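Local coordinates for protein prolyl-tRNA synthetase (Naegleria fowleri, PDB 6UYH) that probably attaches proline to its cognate tRNA at the expense of ATP, as a class II aminoacyl-tRNA synthetase, and binds the inhibitor halofuginone, at residues E224-T229 with G433-I438; F297-V302 with A396-I401. One frame throughout, in Å; residues are numbered along the deposited sequence.

Interaction 1: E224-T229 with G433-I438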
ATOM      1  N   GLU A 224      14.413 -15.597  14.074  1.00 19.54           N
ATOM      2  CA  GLU A 224      15.762 -15.515  13.530  1.00 20.66           C
ATOM      3  C   GLU A 224      15.871 -16.367  12.277  1.00 18.42           C
ATOM      4  O   GLU A 224      15.322 -17.470  12.218  1.00 21.13           O
ATOM      5  CB  GLU A 224      16.787 -15.981  14.558  1.00 21.55           C
ATOM      6  CG  GLU A 224      16.873 -15.052  15.763  1.00 33.02           C
ATOM      7  CD  GLU A 224      17.338 -13.666  15.375  1.00 28.08           C
ATOM      8  OE1 GLU A 224      18.468 -13.553  14.843  1.00 26.20           O
ATOM      9  OE2 GLU A 224      16.570 -12.698  15.573  1.00 25.90           O
ATOM     10  N   THR A 225      16.576 -15.842  11.273  1.00 20.60           N
ATOM     11  CA  THR A 225      16.865 -16.559  10.038  1.00 20.84           C
ATOM     12  C   THR A 225      18.373 -16.606   9.854  1.00 20.46           C
ATOM     13  O   THR A 225      19.125 -15.922  10.557  1.00 21.65           O
ATOM     14  CB  THR A 225      16.202 -15.905   8.818  1.00 21.01           C
ATOM     15  OG1 THR A 225      16.726 -14.588   8.637  1.00 22.43           O
ATOM     16  CG2 THR A 225      14.669 -15.815   8.990  1.00 19.81           C
ATOM     17  N   PHE A 226      18.820 -17.432   8.909  1.00 19.11           N
ATOM     18  CA  PHE A 226      20.240 -17.753   8.814  1.00 23.33           C
ATOM     19  C   PHE A 226      20.708 -17.753   7.367  1.00 24.89           C
ATOM     20  O   PHE A 226      20.095 -18.399   6.512  1.00 23.80           O
ATOM     21  CB  PHE A 226      20.527 -19.118   9.442  1.00 24.20           C
ATOM     22  CG  PHE A 226      21.970 -19.528   9.380  1.00 26.77           C
ATOM     23  CD1 PHE A 226      22.945 -18.820  10.081  1.00 23.45           C
ATOM     24  CD2 PHE A 226      22.354 -20.645   8.650  1.00 29.14           C
ATOM     25  CE1 PHE A 226      24.288 -19.222  10.043  1.00 27.38           C
ATOM     26  CE2 PHE A 226      23.700 -21.055   8.621  1.00 28.73           C
ATOM     27  CZ  PHE A 226      24.656 -20.330   9.322  1.00 26.51           C
ATOM     28  N   ILE A 227      21.816 -17.060   7.110  1.00 21.99           N
ATOM     29  CA  ILE A 227      22.419 -17.006   5.780  1.00 23.88           C
ATOM     30  C   ILE A 227      23.633 -17.933   5.799  1.00 18.30           C
ATOM     31  O   ILE A 227      24.687 -17.581   6.327  1.00 22.09           O
ATOM     32  CB  ILE A 227      22.801 -15.577   5.384  1.00 20.12           C
ATOM     33  CG1 ILE A 227      21.616 -14.622   5.623  1.00 20.02           C
ATOM     34  CG2 ILE A 227      23.265 -15.534   3.903  1.00 20.70           C
ATOM     35  CD1 ILE A 227      20.292 -15.032   4.954  1.00 22.13           C
ATOM     36  N   ALA A 228      23.499 -19.109   5.177  1.00 19.35           N
ATOM     37  CA  ALA A 228      24.553 -20.122   5.249  1.00 24.32           C
ATOM     38  C   ALA A 228      25.838 -19.694   4.547  1.00 25.04           C
ATOM     39  O   ALA A 228      26.928 -20.101   4.965  1.00 27.35           O
ATOM     40  CB  ALA A 228      24.054 -21.441   4.655  1.00 28.47           C
ATOM     41  N   THR A 229      25.742 -18.904   3.468  1.00 20.30           N
ATOM     42  CA  THR A 229      26.936 -18.611   2.673  1.00 21.05           C
ATOM     43  C   THR A 229      28.011 -17.921   3.509  1.00 23.51           C
ATOM     44  O   THR A 229      29.182 -18.309   3.472  1.00 25.84           O
ATOM     45  CB  THR A 229      26.579 -17.761   1.450  1.00 22.21           C
ATOM     46  OG1 THR A 229      25.753 -18.529   0.569  1.00 27.65           O
ATOM     47  CG2 THR A 229      27.860 -17.370   0.684  1.00 21.39           C
ATOM     48  N   GLY A 433      31.736 -20.084  10.622  1.00 27.67           N
ATOM     49  CA  GLY A 433      30.452 -19.698  10.061  1.00 26.07           C
ATOM     50  C   GLY A 433      29.242 -20.357  10.678  1.00 28.57           C
ATOM     51  O   GLY A 433      28.237 -20.557   9.991  1.00 26.45           O
ATOM     52  N   ASN A 434      29.301 -20.696  11.956  1.00 27.36           N
ATOM     53  CA  ASN A 434      28.194 -21.333  12.645  1.00 24.32           C
ATOM     54  C   ASN A 434      27.526 -20.363  13.603  1.00 26.91           C
ATOM     55  O   ASN A 434      28.109 -19.357  14.019  1.00 25.38           O
ATOM     56  CB  ASN A 434      28.672 -22.561  13.428  1.00 27.05           C
ATOM     57  CG  ASN A 434      29.251 -23.629  12.536  1.00 32.62           C
ATOM     58  OD1 ASN A 434      28.514 -24.348  11.869  1.00 30.68           O
ATOM     59  ND2 ASN A 434      30.584 -23.752  12.526  1.00 28.84           N
ATOM     60  N   MET A 435      26.272 -20.668  13.928  1.00 20.92           N
ATOM     61  CA  MET A 435      25.630 -20.105  15.099  1.00 22.69           C
ATOM     62  C   MET A 435      25.925 -21.008  16.286  1.00 20.92           C
ATOM     63  O   MET A 435      26.096 -22.219  16.132  1.00 28.13           O
ATOM     64  CB  MET A 435      24.124 -19.978  14.892  1.00 19.90           C
ATOM     65  CG  MET A 435      23.771 -19.168  13.668  1.00 21.27           C
ATOM     66  SD  MET A 435      22.004 -18.817  13.622  1.00 28.80           S
ATOM     67  CE  MET A 435      21.381 -20.350  12.948  1.00 23.68           C
ATOM     68  N   CYS A 436      25.985 -20.404  17.473  1.00 22.10           N
ATOM     69  CA  CYS A 436      26.471 -21.077  18.667  1.00 20.35           C
ATOM     70  C   CYS A 436      25.427 -21.008  19.772  1.00 20.68           C
ATOM     71  O   CYS A 436      24.909 -19.930  20.070  1.00 22.90           O
ATOM     72  CB  CYS A 436      27.767 -20.440  19.164  1.00 21.22           C
ATOM     73  SG  CYS A 436      29.064 -20.394  17.916  1.00 28.16           S
ATOM     74  N   LEU A 437      25.159 -22.152  20.398  1.00 23.27           N
ATOM     75  CA  LEU A 437      24.326 -22.206  21.589  1.00 20.07           C
ATOM     76  C   LEU A 437      25.252 -22.184  22.794  1.00 19.78           C
ATOM     77  O   LEU A 437      26.107 -23.068  22.936  1.00 20.44           O
ATOM     78  CB  LEU A 437      23.452 -23.460  21.609  1.00 23.12           C
ATOM     79  CG  LEU A 437      22.157 -23.496  20.805  1.00 33.71           C
ATOM     80  CD1 LEU A 437      21.664 -24.942  20.726  1.00 37.19           C
ATOM     81  CD2 LEU A 437      21.102 -22.595  21.433  1.00 21.79           C
ATOM     82  N   ILE A 438      25.112 -21.164  23.636  1.00 20.21           N
ATOM     83  CA  ILE A 438      26.030 -21.016  24.764  1.00 21.00           C
ATOM     84  C   ILE A 438      25.254 -21.051  26.076  1.00 19.45           C
ATOM     85  O   ILE A 438      24.082 -20.645  26.122  1.00 18.95           O
ATOM     86  CB  ILE A 438      26.861 -19.722  24.659  1.00 23.47           C
ATOM     87  CG1 ILE A 438      25.977 -18.477  24.791  1.00 19.27           C
ATOM     88  CG2 ILE A 438      27.637 -19.696  23.359  1.00 25.25           C
ATOM     89  CD1 ILE A 438      26.766 -17.210  25.099  1.00 20.81           C
TER

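Interaction 2: F297-V302 with A396-I401. With EDO (1,2-ethanediol), chain R; EDO (1,2-ethanediol), chain Q; EDO (1,2-ethanediol), chain B.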
ATOM      1  N   PHE A 297       6.250 -14.457  -9.325  1.00 22.52           N
ATOM      2  CA  PHE A 297       5.429 -13.689 -10.265  1.00 23.75           C
ATOM      3  C   PHE A 297       4.921 -14.578 -11.391  1.00 29.72           C
ATOM      4  O   PHE A 297       3.802 -14.395 -11.892  1.00 26.57           O
ATOM      5  CB  PHE A 297       6.236 -12.514 -10.834  1.00 22.83           C
ATOM      6  CG  PHE A 297       7.270 -12.931 -11.832  1.00 22.29           C
ATOM      7  CD1 PHE A 297       7.013 -12.865 -13.189  1.00 26.84           C
ATOM      8  CD2 PHE A 297       8.493 -13.436 -11.403  1.00 25.82           C
ATOM      9  CE1 PHE A 297       7.960 -13.285 -14.113  1.00 29.77           C
ATOM     10  CE2 PHE A 297       9.451 -13.861 -12.318  1.00 22.33           C
ATOM     11  CZ  PHE A 297       9.184 -13.788 -13.678  1.00 24.93           C
ATOM     12  N   CYS A 298       5.747 -15.528 -11.819  1.00 25.21           N
ATOM     13  CA  CYS A 298       5.358 -16.567 -12.761  1.00 24.69           C
ATOM     14  C   CYS A 298       5.762 -17.895 -12.142  1.00 29.16           C
ATOM     15  O   CYS A 298       6.932 -18.083 -11.789  1.00 27.40           O
ATOM     16  CB  CYS A 298       6.035 -16.370 -14.121  1.00 26.97           C
ATOM     17  SG  CYS A 298       5.825 -17.748 -15.277  1.00 31.05           S
ATOM     18  N   GLN A 299       4.801 -18.802 -11.988  1.00 27.06           N
ATOM     19  CA  GLN A 299       5.116 -20.095 -11.387  1.00 26.30           C
ATOM     20  C   GLN A 299       5.560 -21.126 -12.412  1.00 27.78           C
ATOM     21  O   GLN A 299       6.411 -21.972 -12.111  1.00 29.07           O
ATOM     22  CB  GLN A 299       3.908 -20.623 -10.620  1.00 28.83           C
ATOM     23  CG  GLN A 299       3.487 -19.724  -9.467  1.00 25.12           C
ATOM     24  CD  GLN A 299       2.145 -20.131  -8.918  1.00 30.84           C
ATOM     25  OE1 GLN A 299       1.151 -20.149  -9.644  1.00 34.04           O
ATOM     26  NE2 GLN A 299       2.107 -20.479  -7.638  1.00 27.67           N
ATOM     27  N   VAL A 300       4.988 -21.083 -13.613  1.00 29.10           N
ATOM     28  CA  VAL A 300       5.259 -22.071 -14.653  1.00 31.05           C
ATOM     29  C   VAL A 300       5.424 -21.328 -15.967  1.00 32.33           C
ATOM     30  O   VAL A 300       4.570 -20.515 -16.329  1.00 32.34           O
ATOM     31  CB  VAL A 300       4.127 -23.115 -14.779  1.00 33.85           C
ATOM     32  CG1 VAL A 300       4.473 -24.146 -15.854  1.00 34.66           C
ATOM     33  CG2 VAL A 300       3.851 -23.794 -13.444  1.00 37.19           C
ATOM     34  N   VAL A 301       6.518 -21.590 -16.679  1.00 32.72           N
ATOM     35  CA  VAL A 301       6.707 -21.074 -18.032  1.00 42.55           C
ATOM     36  C   VAL A 301       6.633 -22.247 -19.001  1.00 43.49           C
ATOM     37  O   VAL A 301       7.266 -23.288 -18.779  1.00 36.85           O
ATOM     38  CB  VAL A 301       8.030 -20.294 -18.176  1.00 38.88           C
ATOM     39  CG1 VAL A 301       9.249 -21.166 -17.849  1.00 36.04           C
ATOM     40  CG2 VAL A 301       8.141 -19.678 -19.578  1.00 36.17           C
ATOM     41  N   VAL A 302       5.831 -22.093 -20.055  1.00 39.56           N
ATOM     42  CA  VAL A 302       5.642 -23.128 -21.069  1.00 40.98           C
ATOM     43  C   VAL A 302       6.427 -22.724 -22.306  1.00 41.48           C
ATOM     44  O   VAL A 302       6.279 -21.602 -22.805  1.00 44.64           O
ATOM     45  CB  VAL A 302       4.152 -23.325 -21.403  1.00 45.51           C
ATOM     46  CG1 VAL A 302       3.968 -24.503 -22.364  1.00 51.98           C
ATOM     47  CG2 VAL A 302       3.337 -23.541 -20.142  1.00 42.97           C
ATOM     48  N   ALA A 396       0.764 -29.814  -7.302  1.00 33.14           N
ATOM     49  CA  ALA A 396       1.482 -30.773  -6.471  1.00 33.22           C
ATOM     50  C   ALA A 396       2.982 -30.711  -6.733  1.00 32.52           C
ATOM     51  O   ALA A 396       3.788 -30.875  -5.810  1.00 37.99           O
ATOM     52  CB  ALA A 396       0.941 -32.186  -6.725  1.00 35.18           C
ATOM     53  N   VAL A 397       3.372 -30.491  -7.992  1.00 33.83           N
ATOM     54  CA  VAL A 397       4.783 -30.300  -8.313  1.00 34.34           C
ATOM     55  C   VAL A 397       5.312 -29.033  -7.653  1.00 32.60           C
ATOM     56  O   VAL A 397       6.423 -29.012  -7.112  1.00 32.06           O
ATOM     57  CB  VAL A 397       4.976 -30.268  -9.840  1.00 39.46           C
ATOM     58  CG1 VAL A 397       6.394 -29.871 -10.189  1.00 32.16           C
ATOM     59  CG2 VAL A 397       4.628 -31.628 -10.444  1.00 35.47           C
ATOM     60  N   LEU A 398       4.517 -27.965  -7.670  1.00 30.06           N
ATOM     61  CA  LEU A 398       4.951 -26.710  -7.068  1.00 28.74           C
ATOM     62  C   LEU A 398       5.067 -26.820  -5.558  1.00 33.22           C
ATOM     63  O   LEU A 398       5.966 -26.217  -4.963  1.00 32.46           O
ATOM     64  CB  LEU A 398       3.981 -25.592  -7.455  1.00 28.53           C
ATOM     65  CG  LEU A 398       3.960 -25.224  -8.939  1.00 30.85           C
ATOM     66  CD1 LEU A 398       2.838 -24.244  -9.225  1.00 28.95           C
ATOM     67  CD2 LEU A 398       5.296 -24.635  -9.365  1.00 30.72           C
ATOM     68  N   ASP A 399       4.178 -27.583  -4.922  1.00 28.76           N
ATOM     69  CA  ASP A 399       4.291 -27.795  -3.480  1.00 29.02           C
ATOM     70  C   ASP A 399       5.518 -28.631  -3.147  1.00 30.87           C
ATOM     71  O   ASP A 399       6.180 -28.400  -2.122  1.00 33.03           O
ATOM     72  CB  ASP A 399       3.021 -28.454  -2.947  1.00 31.00           C
ATOM     73  CG  ASP A 399       1.823 -27.525  -3.006  1.00 38.57           C
ATOM     74  OD1 ASP A 399       2.019 -26.299  -2.882  1.00 39.66           O
ATOM     75  OD2 ASP A 399       0.688 -28.016  -3.175  1.00 39.11           O
ATOM     76  N   LYS A 400       5.840 -29.609  -3.999  1.00 30.61           N
ATOM     77  CA  LYS A 400       7.047 -30.403  -3.797  1.00 29.47           C
ATOM     78  C   LYS A 400       8.293 -29.527  -3.870  1.00 33.67           C
ATOM     79  O   LYS A 400       9.222 -29.691  -3.072  1.00 31.11           O
ATOM     80  CB  LYS A 400       7.107 -31.527  -4.839  1.00 30.85           C
ATOM     81  CG  LYS A 400       8.092 -32.635  -4.538  1.00 49.95           C
ATOM     82  CD  LYS A 400       8.131 -33.673  -5.663  1.00 52.68           C
ATOM     83  CE  LYS A 400       8.507 -35.053  -5.124  1.00 62.67           C
ATOM     84  NZ  LYS A 400       9.632 -35.701  -5.869  1.00 63.03           N
ATOM     85  N   ILE A 401       8.327 -28.587  -4.819  1.00 32.92           N
ATOM     86  CA  ILE A 401       9.447 -27.654  -4.910  1.00 28.34           C
ATOM     87  C   ILE A 401       9.531 -26.806  -3.648  1.00 28.79           C
ATOM     88  O   ILE A 401      10.607 -26.632  -3.063  1.00 28.05           O
ATOM     89  CB  ILE A 401       9.318 -26.782  -6.172  1.00 30.65           C
ATOM     90  CG1 ILE A 401       9.568 -27.619  -7.429  1.00 30.06           C
ATOM     91  CG2 ILE A 401      10.279 -25.603  -6.122  1.00 28.02           C
ATOM     92  CD1 ILE A 401       9.305 -26.854  -8.725  1.00 28.54           C
TER
HETATM   93  C1  EDO R 616      -1.865 -21.734  -7.868  1.00 53.00           C
HETATM   94  O1  EDO R 616      -2.659 -22.271  -6.804  1.00 59.22           O
HETATM   95  C2  EDO R 616      -1.125 -20.508  -7.354  1.00 46.73           C
HETATM   96  O2  EDO R 616      -0.320 -20.885  -6.228  1.00 40.39           O
HETATM   97  C1  EDO Q 615       1.771 -23.373  -4.829  1.00 39.85           C
HETATM   98  O1  EDO Q 615       1.333 -23.836  -3.547  1.00 43.51           O
HETATM   99  C2  EDO Q 615       1.023 -24.152  -5.906  1.00 40.28           C
HETATM  100  O2  EDO Q 615      -0.374 -24.161  -5.601  1.00 43.57           O
HETATM  101  C1  EDO B 711       9.130 -34.887  -9.620  1.00 59.68           C
HETATM  102  O1  EDO B 711       9.266 -36.230  -9.141  1.00 61.03           O
HETATM  103  C2  EDO B 711      10.504 -34.228  -9.681  1.00 50.39           C
HETATM  104  O2  EDO B 711      11.054 -34.222  -8.360  1.00 42.70           O

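Interaction 1: E224-T229 with G433-I438
The ring of F226 meets the carbonyl oxygen of G433 at its edge, in the ring plane, with CZ 3.7 Å from that O, while the thioether of M435 comes at it obliquely. This Met-aromatic contact joins strand 219-227 of the class II synthetase catalytic core to the start of strand 435-440 in the C-terminal domain of prolyl-tRNA synthetase. M435 SD lies 4.6 Å from the centroid of the F226 ring and 50° off its normal, neither squarely over the face nor in the plane. Atom to atom, methyl and sulfur approach about equally: M435 CE is 3.6 Å and SD 3.7 Å from F226 CD1. Two torsions account for this: chi1 of F226 is 180°, CG lying opposite the backbone N and beside the carbonyl carbon, which carries the ring across to the second strand, and the M435 chain bends at chi3 (-81°), turning CE back toward the root of the ring. The two side chains run past each other in opposite directions.

G433, at positive phi, is the C-prime residue of the Schellman motif closing helix 423-431, and R416 NH2 bonds both to its carbonyl oxygen and to that of A228, so one guanidinium nitrogen bridges the two segments. M413 of helix 391-415 touches both F226 and M435, and both residues are buried. Nearer the backbone, M435 CG rests 3.7 Å from F226 CE1.

Interaction 2: F297-V302 with A396-I401
L398 reaches from helix 391-415 to Q299 and V300, where the chain enters strand 300-304 of the anticodon-binding domain. In that mixed sheet, of strand order 2-1-3-4-5, strand 300-304 runs parallel to its neighbours 333-335 and 357-361, and the helix packs against its beginning. The apolar part is formed by one leucine whose two methyls divide the work: L398 CD1 sits 4.0 Å from Q299 CB, and L398 CD2 lies at the same distance from the Q299 carbonyl oxygen. With CG anti to the carbonyl carbon (chi1 -66°) and an extended chi2 of 172°, the leucine presents its branched end to Q299 and the first residue of the strand. V300 contributes more distantly, its CG2 being 4.4 Å from L398 CD1. These separations, and a buried surface of only 114 Å², describe modest van der Waals packing; V300 also rests on L357, I359 and L326 within the domain.

The polar margin is looser: L398 and V300 are buried, whereas Q299 and D399 are partly exposed. Beside the leucine, 1,2-ethanediol molecules, probably from the crystallisation liquor, contact both segments. One (chain Q) sets its C2 3.6 Å from L398 CB and donates from O1 to D399 OD1, an oxygen that also forms a salt bridge with R294. Beyond the leucine, Q299 leaves the apolar patch and ends in an amide bonded through both its oxygen and its nitrogen: OE1 accepts from R332 N, and NE2 donates to P293 O as well as to a second diol. That last bond is nearly straight, Q299 NE2 to O2 of the chain R diol measuring 2.8 Å with an angle of 165° at the hydrogen.

Helix 391-415 touches both contacts, at different places: A396-I401 lies within it and supplies one side of interaction 2, whereas M413, further along, covers the F226-M435 pair of interaction 1. Interaction 1 is the deeper of the two, its centre 15 Å from the chain centre against 22 Å, and all its touching residues are buried; it joins catalytic core to C-terminal domain by sulfur-aromatic packing and a carbonyl oxygen at the ring edge. Interaction 2 packs the helix on the anticodon-binding sheet through aliphatic groups, with a polar, diol-occupied margin. About 16 Å separates their nearest atoms, so the two do not touch, and the sequence of interaction 2 falls between the segments of interaction 1.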